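Indole-3-acetic acid-amido synthetase GH3.15 (Arabidopsis thaliana, PDB 6E1Q) conjugates glutamine, and possibly cysteine, to the auxin precursor indole-3-butyric acid in an ATP-dependent reaction, and glutamine likewise to the herbicide 4-(2,4-dichlorophenoxy)butanoate. Local coordinates at residues A217-A220 / S221-L224. Numbering follows the deposited sequence.
Sequences APFA and SSFL. With CFA ((2,4-dichlorophenoxy)acetic acid), chain C.
Ser222 reaches back from the first turn of its helix to Phe219, and the pair illustrates how a helix start can be tied to the chain that leads into it. The hydroxyl of Ser222, anti to its own carbonyl carbon (chi1 -45°), accepts a hydrogen bond from Phe219 N, 2.9 Å from N to OG. In return Ser222 N donates to Phe219 O, again at 2.9 Å, from well above the carbonyl plane, so side chain and main chain of one serine grip both polar backbone atoms of Phe219. Ala220 is held in the same turn: its O receives a hydrogen bond from Phe223 N at 3.3 Å, also from above the carbonyl plane, and meets the edge of the Phe223 ring, while its side chain touches Leu312. One face of that ring carries Ala217 CB, 3.9 Å from the ring centroid, a CH-pi contact. With an alanine at Phe223, the methyl of Ala217 is likely to lose its aromatic cover and a gap to open beside Leu312. Ala217 and Pro218 also line the (2,4-dichlorophenoxy)acetic acid pocket, with Pro218 CG 3.3 Å from chlorine CL4. The corner thus joins strand 212-217, hydrogen-bonded through the backbone of Ala217 to Glu298 of strand 297-298, to helix 220-243, whose first turn packs against helix 309-316.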
# COMPACT_ATOMS: atom_id res chain seq x y z
N ALA A 217 -0.84 -9.70 0.76
CA ALA A 217 -1.83 -8.83 0.15
C ALA A 217 -1.19 -7.47 0.00
O ALA A 217 -0.17 -7.18 0.64
CB ALA A 217 -3.10 -8.75 1.01
N PRO A 218 -1.76 -6.59 -0.82
CA PRO A 218 -1.15 -5.26 -0.96
C PRO A 218 -1.02 -4.51 0.36
O PRO A 218 0.07 -4.02 0.69
CB PRO A 218 -2.09 -4.54 -1.94
CG PRO A 218 -2.77 -5.66 -2.70
CD PRO A 218 -2.93 -6.77 -1.71
N PHE A 219 -2.09 -4.42 1.15
CA PHE A 219 -2.12 -3.60 2.35
C PHE A 219 -2.58 -4.39 3.57
O PHE A 219 -3.32 -5.38 3.44
CB PHE A 219 -3.07 -2.41 2.20
CG PHE A 219 -3.04 -1.77 0.83
CD1 PHE A 219 -1.86 -1.30 0.29
CD2 PHE A 219 -4.22 -1.60 0.12
CE1 PHE A 219 -1.84 -0.69 -0.96
CE2 PHE A 219 -4.22 -0.99 -1.14
CZ PHE A 219 -3.03 -0.53 -1.67
N ALA A 220 -2.20 -3.91 4.76
CA ALA A 220 -2.76 -4.44 6.00
C ALA A 220 -4.29 -4.49 5.95
O ALA A 220 -4.90 -5.49 6.32
CB ALA A 220 -2.31 -3.60 7.20
N SER A 221 -4.93 -3.42 5.46
CA SER A 221 -6.39 -3.40 5.45
C SER A 221 -6.97 -4.38 4.44
O SER A 221 -8.14 -4.77 4.58
CB SER A 221 -6.90 -1.98 5.18
OG SER A 221 -6.34 -1.42 4.01
N SER A 222 -6.18 -4.81 3.46
CA SER A 222 -6.66 -5.78 2.48
C SER A 222 -7.11 -7.07 3.14
O SER A 222 -8.05 -7.71 2.68
CB SER A 222 -5.58 -6.10 1.42
OG SER A 222 -4.96 -4.92 0.95
N PHE A 223 -6.42 -7.47 4.22
CA PHE A 223 -6.75 -8.71 4.90
C PHE A 223 -8.11 -8.65 5.59
O PHE A 223 -8.80 -9.67 5.68
CB PHE A 223 -5.67 -9.05 5.92
CG PHE A 223 -4.42 -9.56 5.30
CD1 PHE A 223 -4.36 -10.85 4.82
CD2 PHE A 223 -3.32 -8.73 5.16
CE1 PHE A 223 -3.22 -11.32 4.23
CE2 PHE A 223 -2.15 -9.21 4.57
CZ PHE A 223 -2.11 -10.50 4.10
N LEU A 224 -8.53 -7.46 6.04
CA LEU A 224 -9.81 -7.34 6.73
C LEU A 224 -10.97 -7.64 5.80
O LEU A 224 -11.99 -8.20 6.22
CB LEU A 224 -9.96 -5.94 7.31
CG LEU A 224 -8.70 -5.45 8.00
CD1 LEU A 224 -8.88 -4.01 8.49
CD2 LEU A 224 -8.35 -6.40 9.12
C1 CFA C . 4.01 -11.76 -1.01
C2 CFA C . 4.87 -10.58 -1.45
C1' CFA C . 3.11 -9.00 -1.81
C2' CFA C . 2.45 -7.83 -1.49
C3' CFA C . 1.31 -7.48 -2.18
C4' CFA C . 0.85 -8.29 -3.18
C5' CFA C . 1.50 -9.46 -3.52
CL3 CFA C . 2.99 -6.73 -0.19
C6' CFA C . 2.64 -9.81 -2.83
O1 CFA C . 4.13 -12.87 -1.59
O2 CFA C . 3.16 -11.61 -0.10
O1' CFA C . 4.27 -9.36 -1.10
CL4 CFA C . -0.61 -7.82 -4.05